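Local coordinates for anopheles Plasmodium-responsive Leucine-rich repeat protein 1B (Anopheles gambiae, PDB 4XGO) that probably takes part in the mosquito's defence against Plasmodium, its leucine-rich repeat domain serving as a protein-binding module of a longer, partly coiled-coil protein, at residues A[71-76]-A[92-97]; A[186-191]-A[206-211]; A[251-256]-A[276-281]; A[299-304]-A[322-327]. All coordinates share one frame; numbering follows the deposited sequence. Where two conformers were deposited one is given.

Contact 1 of 4, residues A[71-76]-A[92-97]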
loop_
_atom_site.group_PDB
_atom_site.type_symbol
_atom_site.label_atom_id
_atom_site.label_comp_id
_atom_site.label_asym_id
_atom_site.label_seq_id
_atom_site.Cartn_x
_atom_site.Cartn_y
_atom_site.Cartn_z
ATOM N N PRO A 71 -19.246 25.649 8.487
ATOM C CA PRO A 71 -18.364 26.793 8.761
ATOM C C PRO A 71 -17.534 26.690 10.049
ATOM O O PRO A 71 -16.561 27.431 10.215
ATOM C CB PRO A 71 -19.338 27.973 8.820
ATOM C CG PRO A 71 -20.602 27.367 9.312
ATOM C CD PRO A 71 -20.666 26.000 8.682
ATOM N N LEU A 72 -17.869 25.747 10.921
ATOM C CA LEU A 72 -17.130 25.556 12.162
ATOM C C LEU A 72 -15.979 24.559 12.001
ATOM O O LEU A 72 -15.330 24.250 12.979
ATOM C CB LEU A 72 -18.054 25.056 13.266
ATOM C CG LEU A 72 -19.276 25.934 13.555
ATOM C CD1 LEU A 72 -20.052 25.322 14.706
ATOM C CD2 LEU A 72 -18.850 27.365 13.855
ATOM N N LEU A 73 -15.752 24.081 10.777
ATOM C CA LEU A 73 -14.759 23.034 10.510
ATOM C C LEU A 73 -13.377 23.451 11.006
ATOM O O LEU A 73 -12.857 24.491 10.600
ATOM C CB LEU A 73 -14.734 22.760 9.006
ATOM C CG LEU A 73 -13.916 21.581 8.505
ATOM C CD1 LEU A 73 -14.545 20.270 8.912
ATOM C CD2 LEU A 73 -13.787 21.710 7.000
ATOM N N THR A 74 -12.786 22.629 11.871
ATOM C CA THR A 74 -11.439 22.840 12.345
ATOM C C THR A 74 -10.479 21.740 11.870
ATOM O O THR A 74 -9.294 22.009 11.736
ATOM C CB THR A 74 -11.363 22.917 13.878
ATOM O OG1 THR A 74 -11.740 21.660 14.441
ATOM C CG2 THR A 74 -12.282 24.014 14.419
ATOM N N VAL A 75 -10.993 20.536 11.617
ATOM C CA VAL A 75 -10.152 19.394 11.209
ATOM C C VAL A 75 -10.818 18.685 10.052
ATOM O O VAL A 75 -11.996 18.350 10.144
ATOM C CB VAL A 75 -9.975 18.384 12.366
ATOM C CG1 VAL A 75 -9.123 17.194 11.924
ATOM C CG2 VAL A 75 -9.331 19.054 13.567
ATOM N N LEU A 76 -10.093 18.518 8.948
ATOM C CA LEU A 76 -10.590 17.795 7.791
ATOM C C LEU A 76 -9.540 16.767 7.386
ATOM O O LEU A 76 -8.424 17.137 7.095
ATOM C CB LEU A 76 -10.860 18.749 6.625
ATOM C CG LEU A 76 -11.317 18.111 5.319
ATOM C CD1 LEU A 76 -12.689 17.487 5.467
ATOM C CD2 LEU A 76 -11.327 19.132 4.196
ATOM N N HIS A 92 -12.971 28.444 1.068
ATOM C CA HIS A 92 -13.271 29.861 1.220
ATOM C C HIS A 92 -14.120 30.162 2.467
ATOM O O HIS A 92 -14.026 31.257 3.050
ATOM C CB HIS A 92 -13.997 30.371 -0.022
ATOM C CG HIS A 92 -14.441 31.795 0.089
ATOM N ND1 HIS A 92 -13.551 32.851 0.093
ATOM C CD2 HIS A 92 -15.676 32.339 0.213
ATOM C CE1 HIS A 92 -14.225 33.985 0.196
ATOM N NE2 HIS A 92 -15.513 33.701 0.274
ATOM N N ASN A 93 -14.965 29.209 2.850
ATOM C CA ASN A 93 -15.892 29.405 3.939
ATOM C C ASN A 93 -15.548 28.544 5.153
ATOM O O ASN A 93 -16.420 28.288 5.997
ATOM C CB ASN A 93 -17.310 29.110 3.457
ATOM C CG ASN A 93 -17.755 30.050 2.351
ATOM O OD1 ASN A 93 -17.874 29.649 1.191
ATOM N ND2 ASN A 93 -17.945 31.325 2.693
ATOM N N THR A 94 -14.282 28.112 5.246
ATOM C CA THR A 94 -13.811 27.340 6.395
ATOM C C THR A 94 -12.627 28.017 7.105
ATOM O O THR A 94 -11.511 27.451 7.177
ATOM C CB THR A 94 -13.461 25.899 5.990
ATOM O OG1 THR A 94 -12.434 25.896 4.986
ATOM C CG2 THR A 94 -14.693 25.186 5.452
ATOM N N PRO A 95 -12.864 29.203 7.697
ATOM C CA PRO A 95 -11.756 29.994 8.253
ATOM C C PRO A 95 -11.157 29.464 9.546
ATOM O O PRO A 95 -10.078 29.926 9.944
ATOM C CB PRO A 95 -12.394 31.376 8.481
ATOM C CG PRO A 95 -13.824 31.073 8.700
ATOM C CD PRO A 95 -14.142 29.932 7.782
ATOM N N LYS A 96 -11.847 28.522 10.188
ATOM C CA LYS A 96 -11.405 27.985 11.459
ATOM C C LYS A 96 -10.524 26.766 11.275
ATOM O O LYS A 96 -10.080 26.219 12.263
ATOM C CB LYS A 96 -12.589 27.613 12.367
ATOM C CG LYS A 96 -13.643 28.707 12.516
ATOM C CD LYS A 96 -13.065 29.997 13.068
ATOM C CE LYS A 96 -14.142 31.071 13.243
ATOM N NZ LYS A 96 -15.321 30.575 14.003
ATOM N N LEU A 97 -10.265 26.360 10.026
ATOM C CA LEU A 97 -9.505 25.131 9.758
ATOM C C LEU A 97 -8.109 25.237 10.329
ATOM O O LEU A 97 -7.376 26.168 9.987
ATOM C CB LEU A 97 -9.422 24.898 8.253
ATOM C CG LEU A 97 -8.954 23.543 7.758
ATOM C CD1 LEU A 97 -9.902 22.418 8.139
ATOM C CD2 LEU A 97 -8.791 23.627 6.253
HETATM O O HOH W 1 -14.076 26.681 9.387
#

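Contact 2 of 4, residues A[186-191]-A[206-211]. With GOL (glycerol), chain H.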
loop_
_atom_site.group_PDB
_atom_site.type_symbol
_atom_site.label_atom_id
_atom_site.label_comp_id
_atom_site.label_asym_id
_atom_site.label_seq_id
_atom_site.Cartn_x
_atom_site.Cartn_y
_atom_site.Cartn_z
ATOM N N LYS A 186 13.495 17.784 7.137
ATOM C CA LYS A 186 13.792 16.524 6.483
ATOM C C LYS A 186 13.716 16.743 4.988
ATOM O O LYS A 186 12.638 17.023 4.443
ATOM C CB LYS A 186 12.783 15.459 6.893
ATOM C CG LYS A 186 12.552 15.328 8.363
ATOM C CD LYS A 186 13.794 15.003 9.121
ATOM C CE LYS A 186 14.266 13.577 8.875
ATOM N NZ LYS A 186 13.313 12.535 9.380
ATOM N N LEU A 187 14.881 16.661 4.343
ATOM C CA LEU A 187 15.044 16.844 2.899
ATOM C C LEU A 187 15.739 15.662 2.222
ATOM O O LEU A 187 16.219 15.776 1.092
ATOM C CB LEU A 187 15.803 18.151 2.607
ATOM C CG LEU A 187 14.988 19.425 2.807
ATOM C CD1 LEU A 187 15.825 20.682 2.799
ATOM C CD2 LEU A 187 13.904 19.480 1.774
ATOM N N GLN A 188 15.779 14.512 2.895
ATOM C CA GLN A 188 16.475 13.353 2.334
ATOM C C GLN A 188 15.766 12.872 1.067
ATOM O O GLN A 188 14.537 13.037 0.939
ATOM C CB GLN A 188 16.616 12.229 3.366
ATOM C CG GLN A 188 15.348 11.530 3.815
ATOM C CD GLN A 188 14.622 12.209 4.968
ATOM O OE1 GLN A 188 14.857 13.377 5.282
ATOM N NE2 GLN A 188 13.744 11.447 5.638
ATOM N N HIS A 189 16.543 12.354 0.116
ATOM C CA HIS A 189 16.026 11.844 -1.150
ATOM C C HIS A 189 15.454 13.001 -1.962
ATOM O O HIS A 189 14.244 13.074 -2.219
ATOM C CB HIS A 189 14.994 10.713 -0.958
ATOM C CG HIS A 189 15.566 9.445 -0.388
ATOM N ND1 HIS A 189 16.166 8.469 -1.163
ATOM C CD2 HIS A 189 15.632 9.000 0.887
ATOM C CE1 HIS A 189 16.569 7.479 -0.382
ATOM N NE2 HIS A 189 16.268 7.785 0.865
ATOM N N ASN A 190 16.346 13.921 -2.329
ATOM C CA ASN A 190 16.019 15.036 -3.186
ATOM C C ASN A 190 17.154 15.268 -4.175
ATOM O O ASN A 190 17.982 14.369 -4.371
ATOM C CB ASN A 190 15.678 16.274 -2.355
ATOM C CG ASN A 190 14.208 16.302 -1.974
ATOM O OD1 ASN A 190 13.341 16.329 -2.853
ATOM N ND2 ASN A 190 13.917 16.212 -0.680
ATOM N N ASN A 191 17.182 16.450 -4.780
ATOM C CA ASN A 191 18.194 16.771 -5.798
ATOM C C ASN A 191 19.005 18.027 -5.476
ATOM O O ASN A 191 19.378 18.813 -6.370
ATOM C CB ASN A 191 17.479 16.869 -7.129
ATOM C CG ASN A 191 17.082 15.503 -7.662
ATOM O OD1 ASN A 191 17.878 14.811 -8.315
ATOM N ND2 ASN A 191 15.886 15.090 -7.371
ATOM N N ASP A 206 17.705 19.597 13.882
ATOM C CA ASP A 206 17.902 18.346 13.145
ATOM C C ASP A 206 17.695 18.618 11.659
ATOM O O ASP A 206 16.638 19.101 11.234
ATOM C CB ASP A 206 16.935 17.261 13.623
ATOM C CG ASP A 206 16.991 17.039 15.125
ATOM O OD1 ASP A 206 18.073 16.713 15.654
ATOM O OD2 ASP A 206 15.940 17.204 15.785
ATOM N N VAL A 207 18.715 18.329 10.870
ATOM C CA VAL A 207 18.627 18.502 9.421
ATOM C C VAL A 207 19.099 17.241 8.724
ATOM O O VAL A 207 20.206 16.753 8.976
ATOM C CB VAL A 207 19.363 19.779 8.913
ATOM C CG1 VAL A 207 20.825 19.774 9.269
ATOM C CG2 VAL A 207 19.196 19.926 7.413
ATOM N N ASP A 208 18.232 16.688 7.874
ATOM C CA ASP A 208 18.567 15.510 7.084
ATOM C C ASP A 208 18.657 15.880 5.590
ATOM O O ASP A 208 17.656 16.252 4.957
ATOM C CB ASP A 208 17.557 14.388 7.337
ATOM C CG ASP A 208 18.005 13.041 6.797
ATOM O OD1 ASP A 208 18.907 12.957 5.949
ATOM O OD2 ASP A 208 17.427 12.024 7.233
ATOM N N LEU A 209 19.884 15.810 5.067
ATOM C CA LEU A 209 20.188 16.069 3.671
ATOM C C LEU A 209 20.735 14.843 2.968
ATOM O O LEU A 209 21.350 14.951 1.891
ATOM C CB LEU A 209 21.205 17.217 3.561
ATOM C CG LEU A 209 20.809 18.555 4.189
ATOM C CD1 LEU A 209 21.950 19.565 4.134
ATOM C CD2 LEU A 209 19.577 19.137 3.557
ATOM N N SER A 210 20.511 13.669 3.547
ATOM C CA SER A 210 21.023 12.439 2.974
ATOM C C SER A 210 20.333 12.155 1.640
ATOM O O SER A 210 19.235 12.659 1.382
ATOM C CB SER A 210 20.894 11.257 3.945
ATOM O OG SER A 210 19.574 10.754 4.012
ATOM N N TYR A 211 21.011 11.385 0.780
ATOM C CA TYR A 211 20.484 11.008 -0.545
ATOM C C TYR A 211 20.121 12.262 -1.349
ATOM O O TYR A 211 19.018 12.400 -1.876
ATOM C CB TYR A 211 19.294 10.037 -0.432
ATOM C CG TYR A 211 19.638 8.673 0.119
ATOM C CD1 TYR A 211 19.553 8.407 1.485
ATOM C CD2 TYR A 211 20.017 7.639 -0.736
ATOM C CE1 TYR A 211 19.856 7.151 1.987
ATOM C CE2 TYR A 211 20.328 6.389 -0.249
ATOM C CZ TYR A 211 20.241 6.151 1.105
ATOM O OH TYR A 211 20.555 4.908 1.577
HETATM C C1 GOL H . 14.585 7.516 5.062
HETATM O O1 GOL H . 13.525 8.222 4.378
HETATM C C2 GOL H . 15.963 7.771 4.422
HETATM O O2 GOL H . 16.481 6.588 3.799
HETATM C C3 GOL H . 16.973 8.255 5.461
HETATM O O3 GOL H . 18.160 8.749 4.815
#

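Contact 3 of 4, residues A[251-256]-A[276-281]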
loop_
_atom_site.group_PDB
_atom_site.type_symbol
_atom_site.label_atom_id
_atom_site.label_comp_id
_atom_site.label_asym_id
_atom_site.label_seq_id
_atom_site.Cartn_x
_atom_site.Cartn_y
_atom_site.Cartn_z
ATOM N N LEU A 251 26.379 20.388 18.431
ATOM C CA LEU A 251 26.359 19.291 17.454
ATOM C C LEU A 251 26.818 17.973 18.046
ATOM O O LEU A 251 27.956 17.854 18.523
ATOM C CB LEU A 251 27.212 19.617 16.224
ATOM C CG LEU A 251 27.051 18.671 15.027
ATOM C CD1 LEU A 251 25.663 18.778 14.406
ATOM C CD2 LEU A 251 28.078 18.998 13.973
ATOM N N LYS A 252 25.948 16.971 17.997
ATOM C CA LYS A 252 26.299 15.686 18.569
ATOM C C LYS A 252 26.206 14.499 17.623
ATOM O O LYS A 252 26.790 13.462 17.915
ATOM C CB LYS A 252 25.539 15.438 19.870
ATOM C CG LYS A 252 24.040 15.399 19.759
ATOM C CD LYS A 252 23.448 15.377 21.161
ATOM C CE LYS A 252 21.989 14.965 21.151
ATOM N NZ LYS A 252 21.504 14.729 22.538
ATOM N N VAL A 253 25.539 14.663 16.486
ATOM C CA VAL A 253 25.459 13.611 15.486
ATOM C C VAL A 253 25.896 14.175 14.129
ATOM O O VAL A 253 25.379 15.192 13.695
ATOM C CB VAL A 253 24.047 13.056 15.358
ATOM C CG1 VAL A 253 23.966 12.028 14.249
ATOM C CG2 VAL A 253 23.577 12.462 16.683
ATOM N N LEU A 254 26.842 13.492 13.503
ATOM C CA LEU A 254 27.320 13.846 12.166
ATOM C C LEU A 254 27.462 12.590 11.337
ATOM O O LEU A 254 28.316 11.740 11.618
ATOM C CB LEU A 254 28.653 14.594 12.251
ATOM C CG LEU A 254 29.226 15.118 10.930
ATOM C CD1 LEU A 254 28.218 16.057 10.271
ATOM C CD2 LEU A 254 30.562 15.827 11.156
ATOM N N ASP A 255 26.600 12.454 10.328
ATOM C CA ASP A 255 26.584 11.277 9.469
ATOM C C ASP A 255 27.143 11.677 8.091
ATOM O O ASP A 255 26.494 12.356 7.328
ATOM C CB ASP A 255 25.172 10.691 9.355
ATOM C CG ASP A 255 25.124 9.401 8.579
ATOM O OD1 ASP A 255 26.157 8.951 8.022
ATOM O OD2 ASP A 255 24.024 8.816 8.467
ATOM N N LEU A 256 28.352 11.216 7.807
ATOM C CA LEU A 256 29.034 11.464 6.526
ATOM C C LEU A 256 29.217 10.169 5.727
ATOM O O LEU A 256 30.019 10.094 4.780
ATOM C CB LEU A 256 30.390 12.117 6.793
ATOM C CG LEU A 256 30.380 13.431 7.554
ATOM C CD1 LEU A 256 31.803 13.871 7.852
ATOM C CD2 LEU A 256 29.594 14.476 6.792
ATOM N N TYR A 276 28.152 10.855 18.036
ATOM C CA TYR A 276 27.974 9.880 16.974
ATOM C C TYR A 276 28.589 10.454 15.698
ATOM O O TYR A 276 28.224 11.549 15.269
ATOM C CB TYR A 276 26.499 9.588 16.759
ATOM C CG TYR A 276 25.809 9.075 17.998
ATOM C CD1 TYR A 276 25.332 9.952 18.958
ATOM C CD2 TYR A 276 25.666 7.715 18.217
ATOM C CE1 TYR A 276 24.698 9.488 20.104
ATOM C CE2 TYR A 276 25.044 7.233 19.356
ATOM C CZ TYR A 276 24.562 8.123 20.297
ATOM O OH TYR A 276 23.936 7.656 21.438
ATOM N N LEU A 277 29.555 9.726 15.135
ATOM C CA LEU A 277 30.234 10.173 13.923
ATOM C C LEU A 277 30.336 8.987 13.001
ATOM O O LEU A 277 30.958 7.975 13.363
ATOM C CB LEU A 277 31.627 10.695 14.262
ATOM C CG LEU A 277 32.532 11.116 13.086
ATOM C CD1 LEU A 277 31.871 12.198 12.266
ATOM C CD2 LEU A 277 33.871 11.608 13.612
ATOM N N TYR A 278 29.710 9.091 11.828
ATOM C CA TYR A 278 29.673 7.993 10.877
ATOM C C TYR A 278 30.488 8.321 9.633
ATOM O O TYR A 278 30.100 9.210 8.863
ATOM C CB TYR A 278 28.248 7.668 10.479
ATOM C CG TYR A 278 27.362 7.416 11.681
ATOM C CD1 TYR A 278 27.472 6.239 12.404
ATOM C CD2 TYR A 278 26.457 8.361 12.095
ATOM C CE1 TYR A 278 26.671 6.012 13.529
ATOM C CE2 TYR A 278 25.636 8.148 13.201
ATOM C CZ TYR A 278 25.750 6.971 13.907
ATOM O OH TYR A 278 24.939 6.781 15.030
ATOM N N LEU A 279 31.600 7.594 9.451
ATOM C CA LEU A 279 32.508 7.797 8.312
ATOM C C LEU A 279 32.607 6.603 7.392
ATOM O O LEU A 279 33.390 6.613 6.419
ATOM C CB LEU A 279 33.907 8.149 8.807
ATOM C CG LEU A 279 34.021 9.379 9.683
ATOM C CD1 LEU A 279 35.452 9.523 10.151
ATOM C CD2 LEU A 279 33.536 10.617 8.936
ATOM N N ASP A 280 31.824 5.562 7.669
ATOM C CA ASP A 280 31.932 4.340 6.904
ATOM C C ASP A 280 31.547 4.571 5.440
ATOM O O ASP A 280 30.756 5.461 5.115
ATOM C CB ASP A 280 31.079 3.207 7.531
ATOM C CG ASP A 280 29.611 3.534 7.530
ATOM O OD1 ASP A 280 29.149 4.218 8.456
ATOM O OD2 ASP A 280 28.919 3.155 6.553
ATOM N N HIS A 281 32.094 3.727 4.575
ATOM C CA HIS A 281 31.821 3.734 3.141
ATOM C C HIS A 281 32.244 5.050 2.466
ATOM O O HIS A 281 31.428 5.829 1.976
ATOM C CB HIS A 281 30.342 3.385 2.860
ATOM C CG HIS A 281 29.994 1.973 3.192
ATOM N ND1 HIS A 281 29.600 1.580 4.451
ATOM C CD2 HIS A 281 30.014 0.851 2.435
ATOM C CE1 HIS A 281 29.355 0.280 4.447
ATOM N NE2 HIS A 281 29.625 -0.189 3.243
#

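Contact 4 of 4, residues A[299-304]-A[322-327]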
loop_
_atom_site.group_PDB
_atom_site.type_symbol
_atom_site.label_atom_id
_atom_site.label_comp_id
_atom_site.label_asym_id
_atom_site.label_seq_id
_atom_site.Cartn_x
_atom_site.Cartn_y
_atom_site.Cartn_z
ATOM N N THR A 299 31.899 5.057 13.223
ATOM C CA THR A 299 32.012 4.026 12.197
ATOM C C THR A 299 33.094 4.401 11.190
ATOM O O THR A 299 33.217 5.555 10.791
ATOM C CB THR A 299 30.688 3.743 11.492
ATOM O OG1 THR A 299 30.227 4.926 10.816
ATOM C CG2 THR A 299 29.649 3.271 12.502
ATOM N N LEU A 300 33.897 3.415 10.835
ATOM C CA LEU A 300 35.122 3.618 10.046
ATOM C C LEU A 300 35.331 2.621 8.904
ATOM O O LEU A 300 36.297 2.759 8.137
ATOM C CB LEU A 300 36.331 3.502 10.985
ATOM C CG LEU A 300 36.398 4.466 12.159
ATOM C CD1 LEU A 300 37.573 4.105 13.046
ATOM C CD2 LEU A 300 36.488 5.905 11.666
ATOM N N SER A 301 34.458 1.626 8.770
ATOM C CA SER A 301 34.716 0.541 7.831
ATOM C C SER A 301 34.538 0.995 6.389
ATOM O O SER A 301 33.974 2.078 6.129
ATOM C CB SER A 301 33.824 -0.686 8.108
ATOM O OG SER A 301 32.460 -0.371 7.906
ATOM N N HIS A 302 35.049 0.179 5.464
ATOM C CA HIS A 302 34.950 0.433 4.033
ATOM C C HIS A 302 35.534 1.797 3.663
ATOM O O HIS A 302 34.840 2.656 3.097
ATOM C CB HIS A 302 33.506 0.302 3.572
ATOM C CG HIS A 302 32.971 -1.076 3.772
ATOM N ND1 HIS A 302 32.996 -2.026 2.772
ATOM C CD2 HIS A 302 32.473 -1.691 4.869
ATOM C CE1 HIS A 302 32.494 -3.158 3.234
ATOM N NE2 HIS A 302 32.169 -2.980 4.501
ATOM N N ASN A 303 36.802 1.971 4.047
ATOM C CA ASN A 303 37.588 3.131 3.668
ATOM C C ASN A 303 38.902 2.669 3.046
ATOM O O ASN A 303 38.933 1.591 2.447
ATOM C CB ASN A 303 37.747 4.083 4.856
ATOM C CG ASN A 303 36.551 5.022 4.999
ATOM O OD1 ASN A 303 36.365 5.923 4.184
ATOM N ND2 ASN A 303 35.725 4.798 6.003
ATOM N N ASP A 304 39.952 3.490 3.111
ATOM C CA ASP A 304 41.257 3.137 2.543
ATOM C C ASP A 304 42.369 3.527 3.507
ATOM O O ASP A 304 43.318 4.226 3.139
ATOM C CB ASP A 304 41.449 3.844 1.204
ATOM C CG ASP A 304 40.549 3.291 0.131
ATOM O OD1 ASP A 304 40.844 2.188 -0.392
ATOM O OD2 ASP A 304 39.543 3.954 -0.196
ATOM N N VAL A 322 34.176 2.328 18.592
ATOM C CA VAL A 322 34.119 1.792 17.223
ATOM C C VAL A 322 33.121 0.635 17.180
ATOM O O VAL A 322 33.314 -0.378 17.834
ATOM C CB VAL A 322 35.510 1.380 16.660
ATOM C CG1 VAL A 322 36.118 0.201 17.415
ATOM C CG2 VAL A 322 35.402 1.058 15.177
ATOM N N HIS A 323 32.040 0.805 16.426
ATOM C CA HIS A 323 30.980 -0.206 16.363
ATOM C C HIS A 323 30.886 -0.894 15.010
ATOM O O HIS A 323 29.875 -1.556 14.727
ATOM C CB HIS A 323 29.626 0.407 16.717
ATOM C CG HIS A 323 29.418 0.598 18.185
ATOM N ND1 HIS A 323 28.276 0.180 18.838
ATOM C CD2 HIS A 323 30.211 1.152 19.131
ATOM C CE1 HIS A 323 28.372 0.480 20.121
ATOM N NE2 HIS A 323 29.538 1.069 20.326
ATOM N N ASP A 324 31.914 -0.746 14.165
ATOM C CA ASP A 324 31.916 -1.491 12.921
ATOM C C ASP A 324 33.260 -2.086 12.582
ATOM O O ASP A 324 34.267 -1.815 13.242
ATOM C CB ASP A 324 31.323 -0.669 11.767
ATOM C CG ASP A 324 32.249 0.424 11.254
ATOM O OD1 ASP A 324 33.241 0.807 11.918
ATOM O OD2 ASP A 324 31.925 0.928 10.157
ATOM N N ALA A 325 33.244 -2.950 11.579
ATOM C CA ALA A 325 34.439 -3.670 11.154
ATOM C C ALA A 325 34.354 -4.019 9.693
ATOM O O ALA A 325 33.259 -4.120 9.138
ATOM C CB ALA A 325 34.577 -4.960 11.948
ATOM N N ASP A 326 35.516 -4.254 9.106
ATOM C CA ASP A 326 35.613 -4.816 7.771
ATOM C C ASP A 326 35.674 -6.336 7.939
ATOM O O ASP A 326 36.042 -6.825 9.006
ATOM C CB ASP A 326 36.873 -4.327 7.070
ATOM C CG ASP A 326 36.818 -2.857 6.704
ATOM O OD1 ASP A 326 35.841 -2.464 6.014
ATOM O OD2 ASP A 326 37.741 -2.106 7.098
ATOM N N GLN A 327 35.300 -7.068 6.900
ATOM C CA GLN A 327 35.330 -8.532 6.936
ATOM C C GLN A 327 36.583 -9.058 6.269
ATOM O O GLN A 327 37.330 -9.847 6.860
ATOM C CB GLN A 327 34.082 -9.113 6.260
ATOM C CG GLN A 327 33.049 -9.653 7.228
ATOM C CD GLN A 327 32.468 -8.603 8.156
ATOM O OE1 GLN A 327 32.370 -7.420 7.814
ATOM N NE2 GLN A 327 32.052 -9.042 9.336
HETATM O O HOH W 2 30.745 -2.651 7.914
HETATM O O HOH W 3 32.002 -4.991 6.439
HETATM O O HOH W 4 38.115 -0.434 4.975
#

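Contact 1 of 4, residues A[71-76]-A[92-97]
Two successive coils of the leucine-rich repeat solenoid meet where each coil approaches its short strand, and Leu73 and Leu97 hold equivalent places in them. Both leucines have CG anti to the backbone N (chi1 -172° and -167°), which runs their branches alongside one another in the same direction; Leu73 CD2 lies 4.1 Å from Leu97 CD1. The same methyl, Leu73 CD2, also packs 3.9 Å from Thr94 CG2. Leu97 CD1 reaches further along the neighbouring coil, against the backbone of Thr74 and to 4.1 Å from Leu76 CB. No direct hydrogen bond joins 71-76 to 92-97. Instead one water ties the backbones together, donating to Pro71 O (2.7 Å) and Leu73 O (2.8 Å) while accepting at 3.0 Å from Lys96 N, within the type I beta turn from Thr94 to Leu97. With CG anti to the carbonyl carbon (chi1 -50°), Lys96 passes CG 3.9 Å from Pro71 O, and its CB meets Thr74 CG2. Thr74 OG1 is bonded to Gln50 O, and Leu76 and Thr94 rest on Phe67. The contact thus leads into strands 75-77 and 99-101, with strand 51-53 on the preceding side, where Leu52 touches Leu73 and Leu76.

Contact 2 of 4, residues A[186-191]-A[206-211]
With CG anti to the carbonyl carbon in both (chi1 -67° each), His189 and Tyr211 send their rings the same way from adjacent coils and form an offset stack. The planes are 11° apart and the centroids 4.1 Å; Tyr211 CG lies over the rim of the His189 face, 3.3 Å from His189 CE1, while Tyr211 CB makes a CH-pi contact over the same imidazole. Gln188 is folded back at chi2 (-86°), which lays its amide nearly flat against the Asp208 carboxylate in a stack, not a hydrogen bond. Asp208 OD1 accepts from Ser210 N (3.0 Å), an Asx turn that fixes the carboxylate. Three backbone bonds run between the coils: Leu187 N to Asp208 O (2.9 Å), His189 N to Ser210 O (3.0 Å) and Asn190 N to Tyr211 O (3.1 Å). A glycerol, probably from the crystallisation liquor, spans the side chains, hydrogen-bonded to Ser210 OG (2.6 Å) and His189 NE2 and weakly to Gln188 NE2. Inside, Asn190 ND2 donates to Leu187 O and to Ala166 O of the preceding coil, and Asn212 ND2 in turn bonds Leu187 O. Such a ladder of inward asparagines, following short parallel strands, is the hallmark of leucine-rich repeats.

Contact 3 of 4, residues A[251-256]-A[276-281]
Strands 253-255 and 276-278 are neighbouring parallel strands of the leucine-rich repeat solenoid, in which each coil contributes a short strand. Their directions differ by 6° and their axes approach to 4.9 Å. Four backbone hydrogen bonds alternate between them: Tyr276 N to Lys252 O (2.9 Å), Leu254 N to Tyr276 O (3.0 Å), Tyr278 N to Leu254 O (3.0 Å) and Leu256 N to Tyr278 O (2.9 Å). CA-H...O contacts from Val253 CA to Tyr276 O and from Leu277 CA to Leu254 O supplement this ladder.

Apolar packing occupies the face that bears Leu254 and Leu277. Both leucines have CG anti to the backbone N and lie flank to flank, with Leu277 CD1 set against CB and CD2 of Leu254. Just past the strands the pattern recurs, Leu256 CD1 lying 3.8 Å from Leu279 CD2. These two leucines instead hold CG beside the backbone N. Further on, His281 donates from ND1 to Asp280 OD2, and its ring stacks with those of His258 and His302.

Tyrosines dominate the other face, with Val253 and Asp255. The Val253 methyl CG2 approaches Tyr276 CD1 obliquely at 3.8 Å, and its other methyl, CG1, comes near the edge of the Tyr278 ring. Asp255 crosses Tyr278 with carboxylate and ring planes 66° apart. Its OD1, also hydrogen-bonded to Ser257 OG, stands 3.5 Å from Tyr278 CB.

Contact 4 of 4, residues A[299-304]-A[322-327]
Asp324 and Asp326 grip the backbone of 300-302 with their carboxylates, closing the last parallel-strand coil of the leucine-rich repeat domain. Leu300 N donates an almost straight bond (171°) to Asp324 OD1, met on the syn side at 2.9 Å. The other oxygen, Asp324 OD2, takes two bonds from Ser301: its N at 3.0 Å, and its hydroxyl OG at 2.7 Å from well above the carboxylate plane. Both donors come from the same face of that plane. Ser301 chi1 of 64°, placing OG between the backbone N and the carbonyl carbon, lets one residue offer both. Next along, His302 N donates to Asp326 OD1 (2.8 Å), on its syn lone pair. This cluster of N-H and hydroxyl donors would probably stabilise the negative charges of the two aspartates.

The same Asp326 OD1 lies over the rim of one His302 face, 3.6 Å from His302 CD2, with ring and carboxylate planes 73° apart. Thr299 CB packs closely on the other carboxylate, 3.4 Å from Asp324 OD2. The apolar contact is slight, Leu300 CD1 lying near Val322 CG2.

Three waters extend the polar network. One links Ser301 OG with Ala325 O, a second joins His302 NE2, Ala325 O and Gln327 OE1, and the third accepts from Asn303 N while donating to Asp326 OD2.

Here side chains replace the strand-to-strand ladder that ends at strand 297-299. The loop after helix 307-316 lies alongside, strand 339-342 packs through Leu339 on Leu300, Ser301, Val322 and Asp326, and Asp326 OD2 also bonds Cys340 N, a residue of the Cys329-Cys340 disulfide.

How the contacts relate
The four contacts follow one another along a single solenoid, from contact 1 near its start to contact 4 at the C-terminal cap, the centres of contacts 1 and 4 being about 54 Å apart. Contact 2 lies near the middle, about 7 Å from the centre of the chain and about 33 Å from contact 1, centre to centre. Contacts 2 and 3 do not touch, their nearest atoms being about 6 Å apart. Contacts 3 and 4 do touch: Asp280 OD1 and Thr299 OG1 are 2.7 Å apart, joining the turn after strand 276-278 to strand 297-299. The His281-His302 stack continues between them. Glycerols at contacts 2 and 4 probably come from the crystallisation liquor and imply no functional site.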